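Local coordinates for protein glycine cleavage system transcriptional repressor, putative (Vibrio cholerae, PDB 1U8S) that probably acts as a repressor of glycine cleavage system transcription, using two ACT domains, a fold common in metabolic regulation, at residues G105-F110 and F141-S146; Y97-D102 and D170-L175; Y92-Y97 and A147-G152; I9-T14 and F46-L51; T28-N33 and I59-T64. One frame throughout, in Å; residues are numbered along the deposited sequence.

Contact 1: G105-F110 and F141-S146; sequences GLTEKF and FHIAIS
Thr107 OG1 reaches down from the first turn of helix 107-116 and settles against two apolar groups of strand 141-149. It lies 3.4 Å from Phe141 CE2, in the ring plane at its edge, so the ring meets the hydroxyl with its rim, and 3.3 Å from Ile143 CD1. The threonine torsion (chi1 -61°) turns OG1 beside the backbone N and toward the strand. Ile143 buries the largest area of the contact. Its chain is extended (chi2 177°), which drives CD1 up under the helix start, where it meets both Leu106 CG and Phe110 CD2 at 4.0 Å, the phenylalanine ring being approached obliquely. Two residues along the strand, Ile145 CD1 touches Phe110 CB at 3.9 Å. No polar bond links the two segments, and all six touching residues are buried. Val24 of the second subunit also packs on Thr107. The helix thus rests on one face of the sheet, the face that bears Phe141, Ile143 and Ile145. Beside it, Phe162, Leu165 and Cys166 of helix 155-168 pack on Phe110, while Ala126 of strand 120-128 adjoins both Thr107 and Phe141.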
# COMPACT_ATOMS: atom_id res chain seq x y z
N GLY B 105 -16.62 15.79 9.13
CA GLY B 105 -16.05 14.84 10.08
C GLY B 105 -16.54 13.41 10.05
O GLY B 105 -16.39 12.67 11.02
N LEU B 106 -17.11 13.01 8.91
CA LEU B 106 -17.65 11.67 8.71
C LEU B 106 -16.62 10.56 8.51
O LEU B 106 -16.74 9.48 9.09
CB LEU B 106 -18.60 11.70 7.51
CG LEU B 106 -19.51 10.49 7.32
CD1 LEU B 106 -20.54 10.46 8.43
CD2 LEU B 106 -20.18 10.58 5.95
N THR B 107 -15.60 10.82 7.68
CA THR B 107 -14.60 9.80 7.42
C THR B 107 -13.91 9.28 8.68
O THR B 107 -13.78 8.07 8.85
CB THR B 107 -13.51 10.30 6.44
OG1 THR B 107 -14.11 10.65 5.18
CG2 THR B 107 -12.47 9.21 6.19
N GLU B 108 -13.49 10.18 9.56
CA GLU B 108 -12.80 9.75 10.78
C GLU B 108 -13.70 8.97 11.74
O GLU B 108 -13.22 8.31 12.66
CB GLU B 108 -12.18 10.96 11.49
CG GLU B 108 -13.12 12.14 11.63
CD GLU B 108 -12.78 13.28 10.68
OE1 GLU B 108 -12.72 13.04 9.45
OE2 GLU B 108 -12.58 14.41 11.18
N LYS B 109 -15.01 9.05 11.52
CA LYS B 109 -15.98 8.31 12.33
C LYS B 109 -15.83 6.84 11.94
O LYS B 109 -15.85 5.95 12.78
CB LYS B 109 -17.40 8.78 12.01
CG LYS B 109 -17.73 10.15 12.57
CD LYS B 109 -18.52 10.04 13.86
CE LYS B 109 -18.50 11.34 14.64
NZ LYS B 109 -18.66 12.48 13.70
N PHE B 110 -15.65 6.61 10.64
CA PHE B 110 -15.51 5.27 10.12
C PHE B 110 -14.15 4.65 10.35
O PHE B 110 -14.05 3.44 10.52
CB PHE B 110 -15.92 5.24 8.66
CG PHE B 110 -17.42 5.29 8.48
CD1 PHE B 110 -18.19 4.16 8.77
CD2 PHE B 110 -18.06 6.48 8.15
CE1 PHE B 110 -19.58 4.22 8.73
CE2 PHE B 110 -19.46 6.54 8.12
CZ PHE B 110 -20.22 5.41 8.41
N PHE B 141 -20.93 12.76 -0.87
CA PHE B 141 -19.61 12.38 -0.37
C PHE B 141 -19.55 10.86 -0.24
O PHE B 141 -20.41 10.27 0.42
CB PHE B 141 -19.37 13.04 0.99
CG PHE B 141 -17.95 12.96 1.46
CD1 PHE B 141 -16.95 13.69 0.83
CD2 PHE B 141 -17.61 12.14 2.54
CE1 PHE B 141 -15.63 13.62 1.27
CE2 PHE B 141 -16.30 12.06 2.97
CZ PHE B 141 -15.30 12.80 2.33
N HIS B 142 -18.55 10.22 -0.86
CA HIS B 142 -18.40 8.76 -0.79
C HIS B 142 -17.11 8.32 -0.09
O HIS B 142 -16.01 8.79 -0.42
CB HIS B 142 -18.41 8.12 -2.20
CG HIS B 142 -19.69 8.32 -2.95
ND1 HIS B 142 -20.04 7.54 -4.04
CD2 HIS B 142 -20.70 9.21 -2.80
CE1 HIS B 142 -21.20 7.94 -4.52
NE2 HIS B 142 -21.62 8.96 -3.79
N ILE B 143 -17.24 7.40 0.85
CA ILE B 143 -16.10 6.86 1.59
C ILE B 143 -15.93 5.40 1.19
O ILE B 143 -16.90 4.66 1.08
CB ILE B 143 -16.32 6.96 3.13
CG1 ILE B 143 -16.43 8.44 3.55
CG2 ILE B 143 -15.17 6.29 3.89
CD1 ILE B 143 -16.71 8.67 5.04
N ALA B 144 -14.69 4.98 0.94
CA ALA B 144 -14.42 3.59 0.58
C ALA B 144 -13.23 3.10 1.41
O ALA B 144 -12.13 3.65 1.33
CB ALA B 144 -14.11 3.45 -0.90
N ILE B 145 -13.47 2.07 2.21
CA ILE B 145 -12.44 1.52 3.08
C ILE B 145 -12.27 0.02 2.89
O ILE B 145 -13.26 -0.71 2.72
CB ILE B 145 -12.79 1.78 4.58
CG1 ILE B 145 -12.71 3.28 4.89
CG2 ILE B 145 -11.86 0.96 5.50
CD1 ILE B 145 -13.38 3.68 6.20
N SER B 146 -11.03 -0.45 2.94
CA SER B 146 -10.75 -1.88 2.84
C SER B 146 -10.03 -2.26 4.11
O SER B 146 -9.04 -1.62 4.47
CB SER B 146 -9.86 -2.20 1.63
OG SER B 146 -10.63 -2.15 0.43

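Contact 2: Y97-D102 and D170-L175; sequences YVESDD and DVQGSL
Tyr97 and Ser174 form an antiparallel hydrogen-bonded pair: Tyr97 N gives its hydrogen to Ser174 O at 3.2 Å, and Ser174 N returns one to Tyr97 O at 3.0 Å. Two residues along, Glu99 N binds Gln172 O at 2.7 Å, and Gln172 N binds Glu99 O at 3.1 Å. Between these pairs Val98 stands opposite Gly173 as a non-hydrogen-bonded pair, and the strands come close there: Gly173 CA lies 3.1 Å from Tyr97 O in a CA-H...O contact. On the helix-covered face Val98 CG1, anti to its own amide nitrogen (chi1 174°), meets Val171 CG2 at 3.5 Å, while Val171 CG1 lies 3.7 Å from Ser100 CB. On the other face Glu99 and Gln172 run extended beyond CG and cross at a slant, their carboxylate and amide planes 56° apart. Further out, Ser100 OG donates to Asp102 O at 2.9 Å, bridging the loop that leaves the strand, and Tyr97 OH is hydrogen-bonded to His142 ND1. Phe110 packs on both Val98 and Val171. Asp170, with positive phi, closes helix 155-168 in a Schellman motif just before the edge strand begins. A central first strand paired antiparallel with the last, edge strand is as expected for the ferredoxin-like beta-alpha-beta-beta-alpha-beta fold of ACT domains, strand order 2-3-1-4.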
# COMPACT_ATOMS: atom_id res chain seq x y z
N TYR B 97 -18.47 0.78 2.03
CA TYR B 97 -18.81 1.88 1.15
C TYR B 97 -19.88 2.73 1.80
O TYR B 97 -21.01 2.28 2.00
CB TYR B 97 -19.30 1.37 -0.20
CG TYR B 97 -19.07 2.39 -1.28
CD1 TYR B 97 -17.78 2.66 -1.73
CD2 TYR B 97 -20.13 3.14 -1.80
CE1 TYR B 97 -17.53 3.66 -2.68
CE2 TYR B 97 -19.89 4.15 -2.75
CZ TYR B 97 -18.59 4.40 -3.18
OH TYR B 97 -18.33 5.38 -4.12
N VAL B 98 -19.53 3.96 2.13
CA VAL B 98 -20.46 4.86 2.78
C VAL B 98 -20.75 6.04 1.89
O VAL B 98 -19.85 6.59 1.28
CB VAL B 98 -19.88 5.35 4.13
CG1 VAL B 98 -20.79 6.41 4.75
CG2 VAL B 98 -19.70 4.17 5.08
N GLU B 99 -22.01 6.45 1.84
CA GLU B 99 -22.41 7.60 1.03
C GLU B 99 -23.23 8.55 1.88
O GLU B 99 -24.13 8.13 2.60
CB GLU B 99 -23.23 7.15 -0.18
CG GLU B 99 -22.44 6.36 -1.21
CD GLU B 99 -23.33 5.71 -2.25
OE1 GLU B 99 -22.80 5.21 -3.26
OE2 GLU B 99 -24.57 5.69 -2.05
N SER B 100 -22.92 9.84 1.79
CA SER B 100 -23.62 10.86 2.55
C SER B 100 -23.72 12.14 1.74
O SER B 100 -23.12 12.25 0.67
CB SER B 100 -22.89 11.16 3.85
OG SER B 100 -23.52 12.22 4.55
N ASP B 101 -24.48 13.10 2.24
CA ASP B 101 -24.61 14.37 1.55
C ASP B 101 -23.75 15.38 2.30
O ASP B 101 -23.37 16.41 1.76
CB ASP B 101 -26.05 14.84 1.53
CG ASP B 101 -26.59 15.10 2.92
OD1 ASP B 101 -26.72 14.12 3.69
OD2 ASP B 101 -26.86 16.27 3.24
N ASP B 102 -23.46 15.06 3.56
CA ASP B 102 -22.63 15.90 4.43
C ASP B 102 -21.30 15.20 4.61
O ASP B 102 -21.28 14.00 4.90
CB ASP B 102 -23.28 16.07 5.81
CG ASP B 102 -24.24 17.24 5.88
OD1 ASP B 102 -24.92 17.38 6.93
OD2 ASP B 102 -24.32 18.02 4.90
N ASP B 170 -26.93 8.41 10.12
CA ASP B 170 -27.87 8.63 9.03
C ASP B 170 -27.26 8.65 7.63
O ASP B 170 -27.53 9.57 6.85
CB ASP B 170 -28.62 9.94 9.27
CG ASP B 170 -29.68 10.20 8.22
OD1 ASP B 170 -30.43 9.26 7.90
OD2 ASP B 170 -29.75 11.35 7.73
N VAL B 171 -26.45 7.65 7.31
CA VAL B 171 -25.83 7.57 5.98
C VAL B 171 -26.05 6.18 5.39
O VAL B 171 -26.41 5.24 6.10
CB VAL B 171 -24.30 7.81 6.04
CG1 VAL B 171 -24.00 9.11 6.73
CG2 VAL B 171 -23.62 6.65 6.77
N GLN B 172 -25.83 6.06 4.08
CA GLN B 172 -26.00 4.79 3.39
C GLN B 172 -24.67 4.05 3.35
O GLN B 172 -23.68 4.56 2.81
CB GLN B 172 -26.48 5.00 1.96
CG GLN B 172 -27.85 5.65 1.84
CD GLN B 172 -28.26 5.83 0.39
OE1 GLN B 172 -27.67 6.63 -0.35
NE2 GLN B 172 -29.27 5.07 -0.04
N GLY B 173 -24.65 2.86 3.91
CA GLY B 173 -23.43 2.09 3.90
C GLY B 173 -23.67 0.63 3.63
O GLY B 173 -24.68 0.06 4.04
N SER B 174 -22.74 0.02 2.92
CA SER B 174 -22.80 -1.39 2.60
C SER B 174 -21.50 -2.03 3.07
O SER B 174 -20.48 -1.36 3.22
CB SER B 174 -23.00 -1.61 1.10
OG SER B 174 -22.17 -0.76 0.34
N LEU B 175 -21.54 -3.32 3.32
CA LEU B 175 -20.37 -4.04 3.78
C LEU B 175 -20.19 -5.26 2.88
O LEU B 175 -21.16 -5.83 2.38
CB LEU B 175 -20.57 -4.42 5.24
CG LEU B 175 -19.36 -4.81 6.06
CD1 LEU B 175 -19.69 -4.68 7.53
CD2 LEU B 175 -18.95 -6.24 5.73

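Contact 3: Y92-Y97 and A147-G152; sequences YTVEVY and ARVDSG
Val94 and Val149 meet across the two strands at about a right angle, Val94 CG1 lying 4.0 Å from Val149 CG1. The second methyl of each meets the residue paired directly across from it: Val94 CG2 rests 3.7 Å from Ala147 CB, and Val149 CG2 touches Tyr92 CB at 3.6 Å and approaches the tyrosine ring obliquely. With Val149 CG1 beside the backbone N and anti to the carbonyl carbon (chi1 -56°), CG2 is left between N and the carbonyl carbon, facing Tyr92. These four residues share one face of the sheet. On the reverse face Thr93 and Arg148 run alongside each other, the closest atoms being Thr93 OG1 and Arg148 CG at 4.1 Å, so it is the aliphatic stem of the arginine that flanks the threonine. The backbone sets this register. Val94 N binds Ala147 O at 2.6 Å, nearly along the C=O axis, and Ala147 N answers to Val94 O at 2.8 Å. Tyr92 and Val149 form the second hydrogen-bonded pair, the last before strand 141-149 ends; there the Val149 N-H comes to Tyr92 O from above the carbonyl plane, 41° out of it. Leu155 and Leu158 of helix 155-168 cover Tyr92, Val94 and Val149, and Ile119 adjoins Ala147 and Val149. The pairing joins the first and third strands at the centre of the four-stranded antiparallel sheet of the second ACT domain, with helices stacked on a single face as in the ferredoxin-like fold.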
# COMPACT_ATOMS: atom_id res chain seq x y z
N TYR B 92 -10.11 -12.48 6.14
CA TYR B 92 -11.07 -11.78 5.31
C TYR B 92 -10.66 -10.36 5.06
O TYR B 92 -9.80 -9.79 5.76
CB TYR B 92 -12.44 -11.75 5.97
CG TYR B 92 -13.15 -13.08 6.01
CD1 TYR B 92 -14.07 -13.44 5.03
CD2 TYR B 92 -12.93 -13.97 7.06
CE1 TYR B 92 -14.76 -14.65 5.09
CE2 TYR B 92 -13.61 -15.18 7.14
CZ TYR B 92 -14.53 -15.52 6.16
OH TYR B 92 -15.22 -16.70 6.28
N THR B 93 -11.28 -9.80 4.04
CA THR B 93 -11.07 -8.43 3.65
C THR B 93 -12.48 -7.89 3.65
O THR B 93 -13.34 -8.41 2.94
CB THR B 93 -10.52 -8.29 2.21
OG1 THR B 93 -9.12 -8.60 2.19
CG2 THR B 93 -10.74 -6.87 1.69
N VAL B 94 -12.74 -6.89 4.47
CA VAL B 94 -14.06 -6.31 4.47
C VAL B 94 -13.93 -5.03 3.67
O VAL B 94 -12.98 -4.26 3.87
CB VAL B 94 -14.57 -5.98 5.90
CG1 VAL B 94 -14.28 -7.14 6.82
CG2 VAL B 94 -13.91 -4.72 6.42
N GLU B 95 -14.84 -4.83 2.74
CA GLU B 95 -14.85 -3.62 1.94
C GLU B 95 -16.08 -2.84 2.38
O GLU B 95 -17.18 -3.38 2.39
CB GLU B 95 -14.97 -3.94 0.46
CG GLU B 95 -13.98 -4.95 -0.02
CD GLU B 95 -14.12 -5.24 -1.50
OE1 GLU B 95 -15.27 -5.25 -2.00
OE2 GLU B 95 -13.09 -5.46 -2.17
N VAL B 96 -15.89 -1.58 2.75
CA VAL B 96 -17.00 -0.76 3.18
C VAL B 96 -17.22 0.39 2.21
O VAL B 96 -16.26 0.90 1.62
CB VAL B 96 -16.75 -0.17 4.58
CG1 VAL B 96 -17.70 0.97 4.85
CG2 VAL B 96 -16.93 -1.25 5.63
N TYR B 97 -18.47 0.78 2.03
CA TYR B 97 -18.81 1.88 1.15
C TYR B 97 -19.88 2.73 1.80
O TYR B 97 -21.01 2.28 2.00
CB TYR B 97 -19.30 1.37 -0.20
CG TYR B 97 -19.07 2.39 -1.28
CD1 TYR B 97 -17.78 2.66 -1.73
CD2 TYR B 97 -20.13 3.14 -1.80
CE1 TYR B 97 -17.53 3.66 -2.68
CE2 TYR B 97 -19.89 4.15 -2.75
CZ TYR B 97 -18.59 4.40 -3.18
OH TYR B 97 -18.33 5.38 -4.12
N ALA B 147 -10.51 -3.28 4.80
CA ALA B 147 -9.88 -3.69 6.04
C ALA B 147 -9.78 -5.20 6.13
O ALA B 147 -10.57 -5.93 5.54
CB ALA B 147 -10.64 -3.15 7.23
N ARG B 148 -8.79 -5.66 6.88
CA ARG B 148 -8.56 -7.08 7.03
C ARG B 148 -8.85 -7.53 8.45
O ARG B 148 -8.37 -6.92 9.41
CB ARG B 148 -7.12 -7.40 6.64
CG ARG B 148 -6.81 -7.09 5.19
CD ARG B 148 -5.35 -7.29 4.89
NE ARG B 148 -5.03 -7.08 3.48
CZ ARG B 148 -3.79 -7.08 2.99
NH1 ARG B 148 -2.75 -7.29 3.80
NH2 ARG B 148 -3.59 -6.87 1.69
N VAL B 149 -9.65 -8.58 8.57
CA VAL B 149 -9.98 -9.16 9.87
C VAL B 149 -9.51 -10.60 9.89
O VAL B 149 -9.50 -11.28 8.85
CB VAL B 149 -11.47 -9.12 10.12
CG1 VAL B 149 -11.97 -7.70 9.99
CG2 VAL B 149 -12.19 -10.05 9.16
N ASP B 150 -9.12 -11.08 11.06
CA ASP B 150 -8.66 -12.46 11.16
C ASP B 150 -9.85 -13.40 11.33
O ASP B 150 -11.00 -12.99 11.25
CB ASP B 150 -7.67 -12.60 12.32
CG ASP B 150 -8.23 -12.08 13.62
OD1 ASP B 150 -7.43 -11.55 14.42
OD2 ASP B 150 -9.44 -12.20 13.86
N SER B 151 -9.55 -14.68 11.54
CA SER B 151 -10.58 -15.70 11.71
C SER B 151 -11.37 -15.55 13.02
O SER B 151 -12.52 -15.99 13.12
CB SER B 151 -9.93 -17.08 11.66
OG SER B 151 -8.87 -17.16 12.60
N GLY B 152 -10.74 -14.93 14.01
CA GLY B 152 -11.39 -14.74 15.30
C GLY B 152 -12.41 -13.62 15.34
O GLY B 152 -12.90 -13.27 16.41

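Contact 4: I9-T14 and F46-L51; sequences ITAVGT and FTLLML
The central strand pair of the first ACT domain, its first and third strands in the order 2-3-1-4, is built where Ile9, Ala11 and Gly13 face Met50, Leu48 and Phe46. Each of these three pairs exchanges two backbone hydrogen bonds, six in all. The bonds include Ile9 N to Met50 O at 2.6 Å, almost straight at 173°, and Phe46 N to Gly13 O at 2.7 Å. The strands run antiparallel at 170° with their axes 4.9 Å apart. The side chains of the hydrogen-bonded pairs face the helices. Ile9 CB and Met50 CB stand 4.2 Å apart, and Ala11 CB is 4.4 Å from Leu48 CD2. At Gly13 there is no side chain, and Phe46 CB sits 3.4 Å from Gly13 O; the Phe46 ring continues to Ile19 and Cys20 of helix 19-28, while Ile9 packs on Val62. The other face, with Thr10, Val12, Thr47 and Leu49, is turned to the second subunit: Thr10 OG1 is hydrogen-bonded to Thr10 OG1 of that subunit, and Leu49 packs on its Leu49. Within the chain Thr10 and Leu49 stand as neighbours on this face, with Thr10 OG1 3.7 Å from Leu49 CD2.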
# COMPACT_ATOMS: atom_id res chain seq x y z
N ILE B 9 10.69 1.19 4.57
CA ILE B 9 11.03 2.07 3.47
C ILE B 9 9.82 2.71 2.78
O ILE B 9 8.79 2.08 2.56
CB ILE B 9 11.86 1.32 2.40
CG1 ILE B 9 13.18 0.84 3.00
CG2 ILE B 9 12.13 2.24 1.22
CD1 ILE B 9 13.98 -0.05 2.06
N THR B 10 9.98 3.99 2.45
CA THR B 10 8.96 4.75 1.77
C THR B 10 9.63 5.38 0.56
O THR B 10 10.72 5.93 0.67
CB THR B 10 8.39 5.86 2.67
OG1 THR B 10 7.16 5.40 3.26
CG2 THR B 10 8.12 7.12 1.88
N ALA B 11 8.98 5.31 -0.60
CA ALA B 11 9.55 5.89 -1.80
C ALA B 11 8.50 6.43 -2.77
O ALA B 11 7.44 5.84 -2.95
CB ALA B 11 10.42 4.85 -2.50
N VAL B 12 8.82 7.55 -3.40
CA VAL B 12 7.93 8.18 -4.36
C VAL B 12 8.78 8.67 -5.50
O VAL B 12 9.74 9.41 -5.30
CB VAL B 12 7.17 9.37 -3.76
CG1 VAL B 12 6.11 9.86 -4.74
CG2 VAL B 12 6.55 8.97 -2.46
N GLY B 13 8.44 8.26 -6.71
CA GLY B 13 9.20 8.69 -7.87
C GLY B 13 8.37 8.60 -9.13
O GLY B 13 7.39 7.85 -9.21
N THR B 14 8.76 9.39 -10.12
CA THR B 14 8.05 9.38 -11.38
C THR B 14 8.12 7.96 -11.90
O THR B 14 9.21 7.42 -12.14
CB THR B 14 8.70 10.33 -12.40
OG1 THR B 14 8.82 11.64 -11.82
CG2 THR B 14 7.84 10.42 -13.64
N PHE B 46 5.11 6.49 -8.83
CA PHE B 46 5.33 5.12 -8.36
C PHE B 46 5.44 5.29 -6.85
O PHE B 46 6.32 6.01 -6.37
CB PHE B 46 6.64 4.59 -8.97
CG PHE B 46 7.25 3.43 -8.22
CD1 PHE B 46 6.81 2.13 -8.42
CD2 PHE B 46 8.28 3.65 -7.30
CE1 PHE B 46 7.38 1.05 -7.72
CE2 PHE B 46 8.86 2.58 -6.59
CZ PHE B 46 8.41 1.28 -6.81
N THR B 47 4.54 4.67 -6.09
CA THR B 47 4.60 4.79 -4.63
C THR B 47 4.79 3.42 -4.02
O THR B 47 4.10 2.46 -4.40
CB THR B 47 3.32 5.46 -4.03
OG1 THR B 47 2.18 4.65 -4.31
CG2 THR B 47 3.10 6.82 -4.64
N LEU B 48 5.70 3.34 -3.05
CA LEU B 48 6.03 2.08 -2.39
C LEU B 48 6.19 2.11 -0.86
O LEU B 48 6.89 2.96 -0.30
CB LEU B 48 7.33 1.56 -3.00
CG LEU B 48 8.04 0.47 -2.24
CD1 LEU B 48 7.52 -0.86 -2.69
CD2 LEU B 48 9.54 0.56 -2.51
N LEU B 49 5.53 1.17 -0.18
CA LEU B 49 5.66 1.01 1.27
C LEU B 49 6.40 -0.30 1.37
O LEU B 49 6.03 -1.24 0.69
CB LEU B 49 4.31 0.87 1.95
CG LEU B 49 3.44 2.12 1.92
CD1 LEU B 49 2.19 1.91 2.77
CD2 LEU B 49 4.27 3.32 2.41
N MET B 50 7.44 -0.37 2.18
CA MET B 50 8.15 -1.63 2.28
C MET B 50 8.80 -1.86 3.63
O MET B 50 9.22 -0.93 4.30
CB MET B 50 9.20 -1.73 1.16
CG MET B 50 9.87 -3.08 1.05
SD MET B 50 11.11 -3.13 -0.28
CE MET B 50 10.09 -3.57 -1.71
N LEU B 51 8.86 -3.13 4.02
CA LEU B 51 9.45 -3.56 5.29
C LEU B 51 10.46 -4.66 5.00
O LEU B 51 10.12 -5.72 4.50
CB LEU B 51 8.36 -4.12 6.21
CG LEU B 51 8.91 -4.83 7.45
CD1 LEU B 51 9.70 -3.83 8.26
CD2 LEU B 51 7.78 -5.44 8.26

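Contact 5: T28-N33 and I59-T64; sequences TQAGCN and ITRVET
Apolar packing makes the contact, and one methyl takes part in its two shortest approaches: Val62 CG2 rests against both Ala30 CB and Cys32 SG, 3.4 Å from each. With Val62 CG1 anti to the backbone N (chi1 179°), CG2 falls beside that N and faces the loop. Cys32 SG, itself turned beside its own backbone N (chi1 -56°), also reaches Ile59 CD1 at 3.9 Å. That end of Ile59 comes back to the loop although its CB starts away from it. At the solvent-facing margin Arg61 takes part through its aliphatic stem, CG lying 4.0 Å from Ala30 CB, before the chain bends at chi2. The hydrogen bonds serve to shape each segment on its own. Gly31 N binds Thr28 O at 3.1 Å in a type I turn, and Gly31, with positive phi, ends helix 19-28 in a Schellman motif that presents Ala30 and Cys32 to the neighbouring helix. On the helix, Thr64 OG1 donates to Thr60 O at 3.1 Å from above the carbonyl plane; Thr60 O also accepts from Thr64 N. Lys103 of the second subunit binds Thr28 O and Cys32 O. The loop leads from helix 19-28 into strand 33-42 and leans on helix 56-71, beneath which Val62 meets Ile9 and Ile52, and Ile59 meets Leu7, on the sheet.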
# COMPACT_ATOMS: atom_id res chain seq x y z
N THR B 28 17.31 -6.67 -2.18
CA THR B 28 17.63 -8.09 -2.16
C THR B 28 19.12 -8.31 -2.34
O THR B 28 19.71 -9.17 -1.68
CB THR B 28 16.87 -8.86 -3.25
OG1 THR B 28 17.21 -8.33 -4.53
CG2 THR B 28 15.37 -8.76 -3.04
N GLN B 29 19.73 -7.52 -3.23
CA GLN B 29 21.17 -7.61 -3.49
C GLN B 29 22.00 -7.05 -2.33
O GLN B 29 23.23 -7.03 -2.39
CB GLN B 29 21.53 -6.88 -4.80
CG GLN B 29 21.22 -7.68 -6.07
CD GLN B 29 21.84 -7.08 -7.33
OE1 GLN B 29 22.97 -6.58 -7.30
NE2 GLN B 29 21.11 -7.13 -8.44
N ALA B 30 21.32 -6.60 -1.28
CA ALA B 30 21.99 -6.06 -0.10
C ALA B 30 22.02 -7.12 1.00
O ALA B 30 22.66 -6.93 2.04
CB ALA B 30 21.27 -4.81 0.39
N GLY B 31 21.32 -8.22 0.77
CA GLY B 31 21.27 -9.30 1.73
C GLY B 31 20.01 -9.32 2.57
O GLY B 31 19.79 -10.23 3.37
N CYS B 32 19.16 -8.32 2.38
CA CYS B 32 17.93 -8.23 3.15
C CYS B 32 16.77 -9.01 2.55
O CYS B 32 16.78 -9.38 1.38
CB CYS B 32 17.53 -6.77 3.31
SG CYS B 32 18.81 -5.77 4.06
N ASN B 33 15.77 -9.27 3.38
CA ASN B 33 14.58 -9.98 2.97
C ASN B 33 13.47 -8.96 2.90
O ASN B 33 13.48 -7.97 3.63
CB ASN B 33 14.21 -11.03 4.01
CG ASN B 33 15.20 -12.16 4.06
OD1 ASN B 33 15.22 -13.02 3.18
ND2 ASN B 33 16.05 -12.16 5.08
N ILE B 59 21.49 -4.02 6.66
CA ILE B 59 20.51 -2.96 6.75
C ILE B 59 21.23 -1.64 6.50
O ILE B 59 20.78 -0.82 5.70
CB ILE B 59 19.84 -2.92 8.14
CG1 ILE B 59 18.97 -4.16 8.32
CG2 ILE B 59 19.00 -1.66 8.28
CD1 ILE B 59 17.70 -4.16 7.46
N THR B 60 22.36 -1.43 7.17
CA THR B 60 23.12 -0.20 6.98
C THR B 60 23.44 -0.07 5.49
O THR B 60 23.36 1.03 4.92
CB THR B 60 24.43 -0.22 7.78
OG1 THR B 60 24.13 -0.45 9.16
CG2 THR B 60 25.15 1.11 7.64
N ARG B 61 23.80 -1.19 4.87
CA ARG B 61 24.12 -1.19 3.44
C ARG B 61 22.94 -0.63 2.67
O ARG B 61 23.13 0.09 1.69
CB ARG B 61 24.41 -2.60 2.95
CG ARG B 61 24.54 -2.70 1.43
CD ARG B 61 25.83 -2.08 0.92
NE ARG B 61 25.89 -2.05 -0.54
CZ ARG B 61 27.01 -1.90 -1.24
NH1 ARG B 61 28.17 -1.76 -0.60
NH2 ARG B 61 26.98 -1.87 -2.57
N VAL B 62 21.74 -0.98 3.10
CA VAL B 62 20.52 -0.51 2.46
C VAL B 62 20.25 0.94 2.83
O VAL B 62 19.80 1.73 2.00
CB VAL B 62 19.29 -1.37 2.87
CG1 VAL B 62 18.04 -0.85 2.20
CG2 VAL B 62 19.53 -2.81 2.49
N GLU B 63 20.52 1.29 4.09
CA GLU B 63 20.30 2.66 4.56
C GLU B 63 21.24 3.63 3.86
O GLU B 63 20.94 4.82 3.75
CB GLU B 63 20.50 2.74 6.07
CG GLU B 63 19.58 1.85 6.88
CD GLU B 63 19.83 1.94 8.37
OE1 GLU B 63 20.99 1.70 8.80
OE2 GLU B 63 18.88 2.25 9.13
N THR B 64 22.38 3.14 3.39
CA THR B 64 23.32 4.01 2.71
C THR B 64 23.05 4.11 1.22
O THR B 64 22.83 5.20 0.70
CB THR B 64 24.77 3.55 2.89
OG1 THR B 64 25.08 3.48 4.29
CG2 THR B 64 25.71 4.54 2.22

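Overall arrangement
From the N terminus, strand 5-14 opens contact 4, which closes when strand 45-54 pairs with it. Contact 5 starts inside that loop and closes later, on helix 56-71, so the two cross; they touch through Ile9 and Val62 and tie sheet to helices in the first ACT domain. The second domain follows in series. Strand 92-100 opens contact 3 and then contact 2, sharing Tyr97; contact 3 closes on strand 141-149 and contact 2 on strand 172-179, so these cross, and contact 1 nests within both. Contacts 4 and 1 lie on opposite sides of the chain's centre, their centres about 25 Å apart, yet both touch the second subunit, as does contact 5.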